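Local coordinates for protein dihydrodipicolinate synthase (Rhodopseudomonas palustris, PDB 3DZ1) that probably acts as a lyase of lysine biosynthesis, a pyruvate-dependent 4-hydroxy-tetrahydrodipicolinate synthase of the DapA family, at residues Gly82-Gly87 against Met107-Pro112; Pro86-Met91 against Arg125-Ala130; Leu94-Met99 against Asp133-Val138. One frame throughout, in Å; residues are numbered along the deposited sequence.

Contact 1 of 3, residues Gly82-Gly87 against Met107-Pro112; sequences GVSAPG and MIAPPP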
ATOM      1  N   GLY A  82      -4.598  16.856  18.850  1.00  8.17           N
ATOM      2  CA  GLY A  82      -4.824  15.886  17.795  1.00  8.11           C
ATOM      3  C   GLY A  82      -5.788  14.855  18.348  1.00 10.54           C
ATOM      4  O   GLY A  82      -5.554  14.321  19.430  1.00 10.29           O
ATOM      5  N   VAL A  83      -6.879  14.590  17.636  1.00 10.90           N
ATOM      6  CA  VAL A  83      -7.853  13.612  18.109  1.00 10.96           C
ATOM      7  C   VAL A  83      -8.055  12.453  17.142  1.00 10.74           C
ATOM      8  O   VAL A  83      -8.963  11.649  17.325  1.00 11.94           O
ATOM      9  CB  VAL A  83      -9.230  14.264  18.394  1.00 11.49           C
ATOM     10  CG1 VAL A  83      -9.092  15.316  19.478  1.00 11.35           C
ATOM     11  CG2 VAL A  83      -9.797  14.873  17.128  1.00 10.40           C
ATOM     12  N   SER A  84      -7.212  12.368  16.117  1.00 10.05           N
ATOM     13  CA  SER A  84      -7.309  11.280  15.149  1.00 12.11           C
ATOM     14  C   SER A  84      -7.318   9.969  15.932  1.00 12.98           C
ATOM     15  O   SER A  84      -6.518   9.781  16.848  1.00 12.87           O
ATOM     16  CB  SER A  84      -6.120  11.314  14.187  1.00 12.72           C
ATOM     17  OG  SER A  84      -6.072  12.551  13.495  1.00 15.18           O
ATOM     18  N   ALA A  85      -8.225   9.065  15.581  1.00 14.33           N
ATOM     19  CA  ALA A  85      -8.326   7.798  16.292  1.00 14.88           C
ATOM     20  C   ALA A  85      -8.930   6.712  15.413  1.00 16.74           C
ATOM     21  O   ALA A  85      -9.500   7.001  14.363  1.00 15.49           O
ATOM     22  CB  ALA A  85      -9.171   7.982  17.546  1.00 14.87           C
ATOM     23  N   PRO A  86      -8.791   5.440  15.824  1.00 17.80           N
ATOM     24  CA  PRO A  86      -9.336   4.317  15.055  1.00 18.38           C
ATOM     25  C   PRO A  86     -10.859   4.316  15.046  1.00 17.35           C
ATOM     26  O   PRO A  86     -11.481   3.776  14.133  1.00 18.34           O
ATOM     27  CB  PRO A  86      -8.766   3.098  15.779  1.00 18.62           C
ATOM     28  CG  PRO A  86      -7.466   3.606  16.310  1.00 19.92           C
ATOM     29  CD  PRO A  86      -7.868   4.950  16.862  1.00 18.88           C
ATOM     30  N   GLY A  87     -11.453   4.925  16.066  1.00 16.93           N
ATOM     31  CA  GLY A  87     -12.900   4.975  16.154  1.00 17.45           C
ATOM     32  C   GLY A  87     -13.415   6.319  16.623  1.00 18.09           C
ATOM     33  O   GLY A  87     -12.672   7.104  17.216  1.00 16.57           O
HETATM   34  N   MSE A 107      -7.442  18.479  15.884  1.00  9.72           N
HETATM   35  CA  MSE A 107      -6.967  18.135  14.549  1.00 10.47           C
HETATM   36  C   MSE A 107      -7.424  16.730  14.183  1.00  9.79           C
HETATM   37  O   MSE A 107      -7.394  15.819  15.015  1.00  9.12           O
HETATM   38  CB  MSE A 107      -5.437  18.225  14.481  1.00 13.13           C
HETATM   39  CG  MSE A 107      -4.868  17.971  13.085  1.00 17.53           C
HETATM   40 SE   MSE A 107      -2.943  18.290  12.939  1.00 26.78          SE
HETATM   41  CE  MSE A 107      -2.300  16.717  13.857  1.00 20.23           C
ATOM     42  N   ILE A 108      -7.858  16.558  12.939  1.00  9.67           N
ATOM     43  CA  ILE A 108      -8.325  15.257  12.482  1.00  8.77           C
ATOM     44  C   ILE A 108      -7.671  14.844  11.174  1.00  9.71           C
ATOM     45  O   ILE A 108      -7.723  15.573  10.175  1.00  8.34           O
ATOM     46  CB  ILE A 108      -9.862  15.240  12.274  1.00  8.48           C
ATOM     47  CG1 ILE A 108     -10.570  15.736  13.536  1.00  8.96           C
ATOM     48  CG2 ILE A 108     -10.329  13.818  11.964  1.00  8.08           C
ATOM     49  CD1 ILE A 108     -12.078  15.892  13.365  1.00  8.44           C
ATOM     50  N   ALA A 109      -7.047  13.673  11.196  1.00 10.21           N
ATOM     51  CA  ALA A 109      -6.400  13.115  10.019  1.00 11.05           C
ATOM     52  C   ALA A 109      -7.276  11.949   9.585  1.00 12.69           C
ATOM     53  O   ALA A 109      -7.963  11.345  10.406  1.00 13.05           O
ATOM     54  CB  ALA A 109      -4.999  12.622  10.363  1.00 11.17           C
ATOM     55  N   PRO A 110      -7.272  11.619   8.290  1.00 12.96           N
ATOM     56  CA  PRO A 110      -8.099  10.506   7.822  1.00 13.19           C
ATOM     57  C   PRO A 110      -7.418   9.158   8.025  1.00 15.10           C
ATOM     58  O   PRO A 110      -6.190   9.078   8.098  1.00 14.12           O
ATOM     59  CB  PRO A 110      -8.269  10.817   6.342  1.00 13.51           C
ATOM     60  CG  PRO A 110      -6.914  11.350   5.989  1.00 14.36           C
ATOM     61  CD  PRO A 110      -6.607  12.291   7.158  1.00 13.10           C
ATOM     62  N   PRO A 111      -8.209   8.083   8.152  1.00 15.28           N
ATOM     63  CA  PRO A 111      -7.589   6.767   8.327  1.00 15.34           C
ATOM     64  C   PRO A 111      -6.833   6.472   7.027  1.00 16.50           C
ATOM     65  O   PRO A 111      -7.229   6.932   5.957  1.00 14.17           O
ATOM     66  CB  PRO A 111      -8.788   5.841   8.547  1.00 16.82           C
ATOM     67  CG  PRO A 111      -9.931   6.572   7.890  1.00 18.23           C
ATOM     68  CD  PRO A 111      -9.671   7.999   8.296  1.00 16.53           C
ATOM     69  N   PRO A 112      -5.746   5.695   7.102  1.00 17.96           N
ATOM     70  CA  PRO A 112      -4.936   5.356   5.925  1.00 20.31           C
ATOM     71  C   PRO A 112      -5.591   4.577   4.781  1.00 21.52           C
ATOM     72  O   PRO A 112      -5.023   4.493   3.692  1.00 22.61           O
ATOM     73  CB  PRO A 112      -3.752   4.603   6.532  1.00 20.69           C
ATOM     74  CG  PRO A 112      -4.383   3.899   7.699  1.00 20.67           C
ATOM     75  CD  PRO A 112      -5.260   4.983   8.299  1.00 18.51           C
TER
HETATM   76  O   HOH W   1      -8.781   9.816  12.393  1.00 13.43           O

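Contact 2 of 3, residues Pro86-Met91 against Arg125-Ala130; sequences PGFAAM and RQATEA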
ATOM      1  N   PRO A  86      -8.791   5.440  15.824  1.00 17.80           N
ATOM      2  CA  PRO A  86      -9.336   4.317  15.055  1.00 18.38           C
ATOM      3  C   PRO A  86     -10.859   4.316  15.046  1.00 17.35           C
ATOM      4  O   PRO A  86     -11.481   3.776  14.133  1.00 18.34           O
ATOM      5  CB  PRO A  86      -8.766   3.098  15.779  1.00 18.62           C
ATOM      6  CG  PRO A  86      -7.466   3.606  16.310  1.00 19.92           C
ATOM      7  CD  PRO A  86      -7.868   4.950  16.862  1.00 18.88           C
ATOM      8  N   GLY A  87     -11.453   4.925  16.066  1.00 16.93           N
ATOM      9  CA  GLY A  87     -12.900   4.975  16.154  1.00 17.45           C
ATOM     10  C   GLY A  87     -13.415   6.319  16.623  1.00 18.09           C
ATOM     11  O   GLY A  87     -12.672   7.104  17.216  1.00 16.57           O
ATOM     12  N   PHE A  88     -14.695   6.573  16.371  1.00 17.25           N
ATOM     13  CA  PHE A  88     -15.320   7.842  16.738  1.00 18.13           C
ATOM     14  C   PHE A  88     -15.585   8.059  18.222  1.00 17.55           C
ATOM     15  O   PHE A  88     -15.635   9.200  18.682  1.00 16.87           O
ATOM     16  CB  PHE A  88     -16.627   8.017  15.960  1.00 19.67           C
ATOM     17  CG  PHE A  88     -16.434   8.124  14.475  1.00 21.79           C
ATOM     18  CD1 PHE A  88     -15.507   9.016  13.944  1.00 21.04           C
ATOM     19  CD2 PHE A  88     -17.186   7.343  13.603  1.00 22.05           C
ATOM     20  CE1 PHE A  88     -15.334   9.130  12.566  1.00 21.97           C
ATOM     21  CE2 PHE A  88     -17.019   7.450  12.221  1.00 21.86           C
ATOM     22  CZ  PHE A  88     -16.092   8.345  11.705  1.00 23.25           C
ATOM     23  N   ALA A  89     -15.767   6.977  18.972  1.00 17.97           N
ATOM     24  CA  ALA A  89     -16.031   7.094  20.404  1.00 17.76           C
ATOM     25  C   ALA A  89     -14.827   7.701  21.119  1.00 16.89           C
ATOM     26  O   ALA A  89     -14.966   8.630  21.916  1.00 16.15           O
ATOM     27  CB  ALA A  89     -16.359   5.724  20.991  1.00 17.99           C
ATOM     28  N   ALA A  90     -13.643   7.169  20.833  1.00 16.59           N
ATOM     29  CA  ALA A  90     -12.423   7.671  21.447  1.00 16.76           C
ATOM     30  C   ALA A  90     -12.182   9.112  21.008  1.00 17.59           C
ATOM     31  O   ALA A  90     -11.759   9.953  21.801  1.00 16.88           O
ATOM     32  CB  ALA A  90     -11.244   6.799  21.052  1.00 17.27           C
HETATM   33  N   MSE A  91     -12.459   9.394  19.739  1.00 16.19           N
HETATM   34  CA  MSE A  91     -12.272  10.731  19.201  1.00 15.47           C
HETATM   35  C   MSE A  91     -13.176  11.731  19.914  1.00 14.89           C
HETATM   36  O   MSE A  91     -12.737  12.817  20.292  1.00 13.06           O
HETATM   37  CB  MSE A  91     -12.573  10.745  17.700  1.00 17.37           C
HETATM   38  CG  MSE A  91     -12.370  12.105  17.046  1.00 19.12           C
HETATM   39 SE   MSE A  91     -12.855  12.110  15.167  1.00 23.93          SE
HETATM   40  CE  MSE A  91     -11.516  10.858  14.545  1.00 20.27           C
ATOM     41  N   ARG A 125     -17.547  13.866   7.465  1.00 13.51           N
ATOM     42  CA  ARG A 125     -18.891  14.250   7.885  1.00 14.70           C
ATOM     43  C   ARG A 125     -19.222  13.408   9.121  1.00 14.19           C
ATOM     44  O   ARG A 125     -19.886  13.873  10.044  1.00 14.38           O
ATOM     45  CB  ARG A 125     -19.920  13.985   6.780  1.00 16.77           C
ATOM     46  CG  ARG A 125     -19.771  14.882   5.559  1.00 21.96           C
ATOM     47  CD  ARG A 125     -21.079  14.990   4.781  1.00 26.43           C
ATOM     48  NE  ARG A 125     -21.591  13.692   4.348  1.00 30.80           N
ATOM     49  CZ  ARG A 125     -21.161  13.026   3.279  1.00 32.90           C
ATOM     50  NH1 ARG A 125     -20.203  13.531   2.511  1.00 33.77           N
ATOM     51  NH2 ARG A 125     -21.690  11.847   2.980  1.00 34.02           N
ATOM     52  N   GLN A 126     -18.751  12.166   9.136  1.00 14.41           N
ATOM     53  CA  GLN A 126     -19.001  11.291  10.278  1.00 13.74           C
ATOM     54  C   GLN A 126     -18.140  11.747  11.449  1.00 13.58           C
ATOM     55  O   GLN A 126     -18.561  11.686  12.607  1.00 13.25           O
ATOM     56  CB  GLN A 126     -18.665   9.838   9.938  1.00 15.69           C
ATOM     57  CG  GLN A 126     -19.428   9.280   8.756  1.00 18.12           C
ATOM     58  CD  GLN A 126     -19.017   7.860   8.435  1.00 19.42           C
ATOM     59  OE1 GLN A 126     -17.831   7.532   8.445  1.00 21.63           O
ATOM     60  NE2 GLN A 126     -19.994   7.015   8.132  1.00 18.64           N
ATOM     61  N   ALA A 127     -16.932  12.207  11.135  1.00 13.21           N
ATOM     62  CA  ALA A 127     -15.992  12.677  12.147  1.00 12.81           C
ATOM     63  C   ALA A 127     -16.527  13.912  12.869  1.00 12.73           C
ATOM     64  O   ALA A 127     -16.465  13.990  14.094  1.00 13.38           O
ATOM     65  CB  ALA A 127     -14.639  12.984  11.503  1.00 12.56           C
ATOM     66  N   THR A 128     -17.057  14.874  12.114  1.00 11.84           N
ATOM     67  CA  THR A 128     -17.600  16.084  12.728  1.00 13.49           C
ATOM     68  C   THR A 128     -18.875  15.785  13.511  1.00 13.67           C
ATOM     69  O   THR A 128     -19.160  16.425  14.526  1.00 14.12           O
ATOM     70  CB  THR A 128     -17.899  17.187  11.681  1.00 12.91           C
ATOM     71  OG1 THR A 128     -18.754  16.666  10.657  1.00 14.32           O
ATOM     72  CG2 THR A 128     -16.608  17.701  11.060  1.00 11.13           C
ATOM     73  N   GLU A 129     -19.646  14.811  13.042  1.00 15.25           N
ATOM     74  CA  GLU A 129     -20.872  14.437  13.735  1.00 17.34           C
ATOM     75  C   GLU A 129     -20.480  13.862  15.092  1.00 17.47           C
ATOM     76  O   GLU A 129     -21.186  14.037  16.086  1.00 17.35           O
ATOM     77  CB  GLU A 129     -21.640  13.390  12.924  1.00 19.90           C
ATOM     78  CG  GLU A 129     -22.845  12.810  13.640  1.00 24.76           C
ATOM     79  CD  GLU A 129     -23.552  11.750  12.819  1.00 28.08           C
ATOM     80  OE1 GLU A 129     -22.892  10.764  12.423  1.00 29.52           O
ATOM     81  OE2 GLU A 129     -24.768  11.901  12.574  1.00 29.92           O
ATOM     82  N   ALA A 130     -19.333  13.189  15.120  1.00 16.87           N
ATOM     83  CA  ALA A 130     -18.816  12.572  16.334  1.00 19.19           C
ATOM     84  C   ALA A 130     -18.345  13.566  17.395  1.00 19.21           C
ATOM     85  O   ALA A 130     -18.740  13.467  18.557  1.00 20.57           O
ATOM     86  CB  ALA A 130     -17.680  11.625  15.980  1.00 18.08           C
TER

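Contact 3 of 3, residues Leu94-Met99 against Asp133-Val138; sequences LARLSM and DDVPWV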
ATOM      1  N   LEU A  94     -11.901  12.413  23.683  1.00 13.03           N
ATOM      2  CA  LEU A  94     -10.740  13.296  23.752  1.00 13.88           C
ATOM      3  C   LEU A  94     -11.026  14.709  23.258  1.00 12.65           C
ATOM      4  O   LEU A  94     -10.488  15.679  23.793  1.00 12.11           O
ATOM      5  CB  LEU A  94      -9.570  12.699  22.961  1.00 14.79           C
ATOM      6  CG  LEU A  94      -8.227  13.431  23.064  1.00 16.27           C
ATOM      7  CD1 LEU A  94      -7.817  13.559  24.528  1.00 16.78           C
ATOM      8  CD2 LEU A  94      -7.168  12.674  22.276  1.00 16.16           C
ATOM      9  N   ALA A  95     -11.870  14.829  22.240  1.00 12.59           N
ATOM     10  CA  ALA A  95     -12.199  16.146  21.696  1.00 12.75           C
ATOM     11  C   ALA A  95     -12.969  16.996  22.706  1.00 14.89           C
ATOM     12  O   ALA A  95     -12.600  18.138  22.975  1.00 14.31           O
ATOM     13  CB  ALA A  95     -13.005  15.996  20.418  1.00 13.36           C
ATOM     14  N   ARG A  96     -14.037  16.432  23.266  1.00 15.90           N
ATOM     15  CA  ARG A  96     -14.858  17.151  24.239  1.00 17.14           C
ATOM     16  C   ARG A  96     -14.073  17.482  25.502  1.00 16.25           C
ATOM     17  O   ARG A  96     -14.213  18.569  26.066  1.00 16.11           O
ATOM     18  CB  ARG A  96     -16.091  16.326  24.607  1.00 20.99           C
ATOM     19  CG  ARG A  96     -17.074  16.115  23.467  1.00 25.28           C
ATOM     20  CD  ARG A  96     -17.593  17.435  22.927  1.00 29.93           C
ATOM     21  NE  ARG A  96     -18.804  17.256  22.130  1.00 33.88           N
ATOM     22  CZ  ARG A  96     -19.348  18.202  21.369  1.00 34.14           C
ATOM     23  NH1 ARG A  96     -18.790  19.402  21.292  1.00 33.47           N
ATOM     24  NH2 ARG A  96     -20.457  17.948  20.685  1.00 35.77           N
ATOM     25  N   LEU A  97     -13.248  16.538  25.941  1.00 16.17           N
ATOM     26  CA  LEU A  97     -12.429  16.729  27.133  1.00 16.86           C
ATOM     27  C   LEU A  97     -11.467  17.889  26.918  1.00 16.48           C
ATOM     28  O   LEU A  97     -11.300  18.755  27.789  1.00 15.35           O
ATOM     29  CB  LEU A  97     -11.635  15.455  27.430  1.00 18.15           C
ATOM     30  CG  LEU A  97     -10.705  15.491  28.647  1.00 21.19           C
ATOM     31  CD1 LEU A  97     -10.600  14.100  29.233  1.00 23.87           C
ATOM     32  CD2 LEU A  97      -9.336  16.029  28.258  1.00 23.09           C
ATOM     33  N   SER A  98     -10.835  17.895  25.750  1.00 13.98           N
ATOM     34  CA  SER A  98      -9.879  18.935  25.401  1.00 14.02           C
ATOM     35  C   SER A  98     -10.549  20.300  25.338  1.00 12.96           C
ATOM     36  O   SER A  98     -10.008  21.285  25.837  1.00 13.96           O
ATOM     37  CB  SER A  98      -9.224  18.614  24.058  1.00 12.74           C
ATOM     38  OG  SER A  98      -8.534  17.380  24.120  1.00 13.02           O
HETATM   39  N   MSE A  99     -11.727  20.359  24.725  1.00 13.08           N
HETATM   40  CA  MSE A  99     -12.443  21.619  24.625  1.00 15.51           C
HETATM   41  C   MSE A  99     -12.884  22.116  26.004  1.00 15.86           C
HETATM   42  O   MSE A  99     -12.760  23.307  26.304  1.00 14.44           O
HETATM   43  CB  MSE A  99     -13.651  21.480  23.692  1.00 16.52           C
HETATM   44  CG  MSE A  99     -13.288  21.174  22.238  1.00 18.84           C
HETATM   45 SE   MSE A  99     -11.991  22.400  21.442  1.00 23.89          SE
HETATM   46  CE  MSE A  99     -13.079  24.000  21.372  1.00 21.39           C
ATOM     47  N   ASP A 133     -20.551  19.599  15.858  1.00 22.49           N
ATOM     48  CA  ASP A 133     -20.346  20.671  14.881  1.00 26.59           C
ATOM     49  C   ASP A 133     -19.893  21.990  15.502  1.00 26.72           C
ATOM     50  O   ASP A 133     -19.571  22.943  14.792  1.00 28.58           O
ATOM     51  CB  ASP A 133     -21.626  20.907  14.076  1.00 30.31           C
ATOM     52  CG  ASP A 133     -22.077  19.673  13.327  1.00 33.79           C
ATOM     53  OD1 ASP A 133     -21.241  19.054  12.637  1.00 35.36           O
ATOM     54  OD2 ASP A 133     -23.272  19.324  13.424  1.00 38.81           O
ATOM     55  N   ASP A 134     -19.863  22.042  16.827  1.00 26.95           N
ATOM     56  CA  ASP A 134     -19.461  23.247  17.537  1.00 25.94           C
ATOM     57  C   ASP A 134     -17.960  23.287  17.815  1.00 23.26           C
ATOM     58  O   ASP A 134     -17.432  24.300  18.271  1.00 24.81           O
ATOM     59  CB  ASP A 134     -20.226  23.345  18.861  1.00 29.53           C
ATOM     60  CG  ASP A 134     -20.000  22.136  19.757  1.00 31.99           C
ATOM     61  OD1 ASP A 134     -20.300  21.004  19.323  1.00 34.38           O
ATOM     62  OD2 ASP A 134     -19.527  22.319  20.898  1.00 33.82           O
ATOM     63  N   VAL A 135     -17.278  22.184  17.538  1.00 18.70           N
ATOM     64  CA  VAL A 135     -15.848  22.092  17.788  1.00 14.71           C
ATOM     65  C   VAL A 135     -14.991  22.504  16.590  1.00 12.97           C
ATOM     66  O   VAL A 135     -15.043  21.875  15.531  1.00  9.64           O
ATOM     67  CB  VAL A 135     -15.465  20.652  18.202  1.00 15.62           C
ATOM     68  CG1 VAL A 135     -13.969  20.560  18.483  1.00 13.28           C
ATOM     69  CG2 VAL A 135     -16.268  20.242  19.432  1.00 16.63           C
ATOM     70  N   PRO A 136     -14.197  23.580  16.742  1.00 10.77           N
ATOM     71  CA  PRO A 136     -13.334  24.047  15.652  1.00 10.06           C
ATOM     72  C   PRO A 136     -12.312  22.953  15.384  1.00  9.46           C
ATOM     73  O   PRO A 136     -11.753  22.390  16.325  1.00  6.79           O
ATOM     74  CB  PRO A 136     -12.675  25.296  16.239  1.00 10.64           C
ATOM     75  CG  PRO A 136     -13.648  25.761  17.278  1.00 10.59           C
ATOM     76  CD  PRO A 136     -14.081  24.464  17.913  1.00 12.17           C
ATOM     77  N   TRP A 137     -12.059  22.631  14.122  1.00  8.99           N
ATOM     78  CA  TRP A 137     -11.080  21.591  13.859  1.00  8.23           C
ATOM     79  C   TRP A 137     -10.155  21.870  12.691  1.00  8.33           C
ATOM     80  O   TRP A 137     -10.409  22.748  11.861  1.00  8.78           O
ATOM     81  CB  TRP A 137     -11.762  20.228  13.687  1.00 10.74           C
ATOM     82  CG  TRP A 137     -12.703  20.121  12.526  1.00 14.10           C
ATOM     83  CD1 TRP A 137     -13.954  20.661  12.424  1.00 14.37           C
ATOM     84  CD2 TRP A 137     -12.474  19.401  11.312  1.00 14.38           C
ATOM     85  NE1 TRP A 137     -14.520  20.317  11.219  1.00 13.71           N
ATOM     86  CE2 TRP A 137     -13.632  19.543  10.516  1.00 15.64           C
ATOM     87  CE3 TRP A 137     -11.401  18.645  10.817  1.00 14.88           C
ATOM     88  CZ2 TRP A 137     -13.748  18.957   9.252  1.00 16.32           C
ATOM     89  CZ3 TRP A 137     -11.517  18.062   9.560  1.00 15.07           C
ATOM     90  CH2 TRP A 137     -12.685  18.222   8.791  1.00 17.30           C
ATOM     91  N   VAL A 138      -9.070  21.105  12.658  1.00  7.44           N
ATOM     92  CA  VAL A 138      -8.033  21.223  11.645  1.00  7.79           C
ATOM     93  C   VAL A 138      -7.943  19.964  10.794  1.00  6.98           C
ATOM     94  O   VAL A 138      -7.833  18.855  11.321  1.00  9.07           O
ATOM     95  CB  VAL A 138      -6.662  21.451  12.317  1.00  8.74           C
ATOM     96  CG1 VAL A 138      -5.576  21.616  11.263  1.00  8.27           C
ATOM     97  CG2 VAL A 138      -6.737  22.657  13.236  1.00  6.69           C
TER

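Contact 1 of 3, residues Gly82-Gly87 against Met107-Pro112
Gly82 lies beside Met107 in a parallel bridge, their CA atoms 4.5 Å apart. Gly82 is the last residue of strand 78-82, and CB of Met107, a selenomethionine, packs on its CA. Val83 follows with a nearly straight backbone bond: Val83 N donates to Met107 O at 2.9 Å, with an angle of 174° at the hydrogen. The Val83 side chain crosses that of Ile108 at a slant, and CG2 of Val83 meets CG1 of Ile108 at 3.8 Å. The pairing lies at the C-terminal ends of strands 78-82 and 105-108, neighbours in a TIM barrel, the end that carries the active site in this fold. Beyond the strands, the Ser84 side chain takes over the pairing. Its OG sits beside its own backbone N (chi1 -59°) and accepts from Ala109 N at 2.7 Å. The bend at the hydrogen is clear, 149°. The same OG of Ser84 is 3.3 Å from CB of Ala109. At Ala85 a water carries on the link: it donates to Ala109 O at 2.6 Å and accepts a weak bond from Ala85 N. Pro86 packs on Pro56 of the second subunit, and Gly87 is the N-cap of helix 88-101.

Contact 2 of 3, residues Pro86-Met91 against Arg125-Ala130
Phe88 and Ala130 mark the closest backbone approach, with their CA atoms 5.9 Å apart. Segment 86-91 is the start of helix 88-101, with Gly87 at the N-cap. Segment 125-130 is helical throughout and belongs to helix 117-131. The two are neighbouring outer helices of the TIM barrel.

The Phe88 side chain carries most of the contact. Its CG is anti to its carbonyl carbon (chi1 -64°), which sends the ring across to the other helix. CB of Phe88 meets CB of Ala130 at 3.8 Å. Farther out, CE1 of Phe88 comes to 3.6 Å from CA of Ala127, and CZ of Phe88 touches CB of Gln126 at 3.5 Å. The backbone O of Gln126 stands over the centre of one face of the Phe88 ring, 4.1 Å above its plane. The Gln126 amide is turned almost perpendicular to the ring, 82° between planes. One turn on, SE of Met91, a selenomethionine, reaches CB of Ala127 at 4.2 Å. The Tyr123 ring of the same chain meets the Phe88 ring, planes about 30° apart, and Pro283 of the second subunit packs on Phe88.

No hydrogen bond joins the two segments, although NH1 of Arg92, the residue after segment 86-91, hydrogen-bonds to Ala130 O. The contact between the segments is therefore van der Waals packing: the small side chains of Ala127 and Ala130 let the ring lie close to the helix backbone.

Contact 3 of 3, residues Leu94-Met99 against Asp133-Val138
Arg96 and Asp134 form the salt bridge of this contact. The two side chains approach from opposite directions. NH1 of Arg96 donates to OD1 of Asp134 at 3.0 Å with an angle of 162°, and OD1 is met on its syn side. The carboxylate lies at the edge of the guanidinium, the two planes 34° apart. Two weak bonds add to the grip, from NH1 to OD2 and from NH2 to OD1 of Asp134. The Arg96 chain turns at chi2 (-59°) before running out to the acid. CG2 of Val135 comes to 3.2 Å from NH1 of Arg96. A leucine in place of Arg96 would probably leave the Asp134 carboxylate without this cationic mate and free to turn.

Apolar packing lies next to the bridge. CG1 of Val135 meets CG of Met99, a selenomethionine, at 3.9 Å. The Met99 chain is folded at chi2 and chi3, which brings CE of Met99 to 3.6 Å from CD of Pro136.

Within the helix, Leu94 O accepts two hydrogen bonds, from Ser98 N and from Ser98 OG (2.6 Å), on opposite faces of its carbonyl plane.

The contact joins helix 88-101 to the loop that leads into strand 137-141. Val135 also packs on Val106 of strand 105-108, and a backbone hydrogen bond joins Pro136 to Val106. On the helix's other flank, Leu94 and Leu97 touch helix 60-73.

Overall arrangement
The three contacts join the third, fourth and fifth beta-alpha units of the barrel, and contact 3 alternates along the chain with the other two. Contacts 1 and 2 share Pro86 and Gly87, and their centres are 8 Å apart. Met91 of contact 2 reaches back to contact 1, with its CG 3.4 Å from O of Val83. Contacts 2 and 3 both use helix 88-101, at centres 11 Å apart. Contacts 1 and 3 meet in the sheet, where Ile108 N lies 2.8 Å from Val138 O, a probable hydrogen bond. Contact 1 is nearest the predicted pyruvate site: the side chain of Met107 is about 4 Å from that of Met217. The side chain of Pro136 in contact 3 is about 11 Å from that of Met217. Contacts 1 and 2 both touch the second subunit.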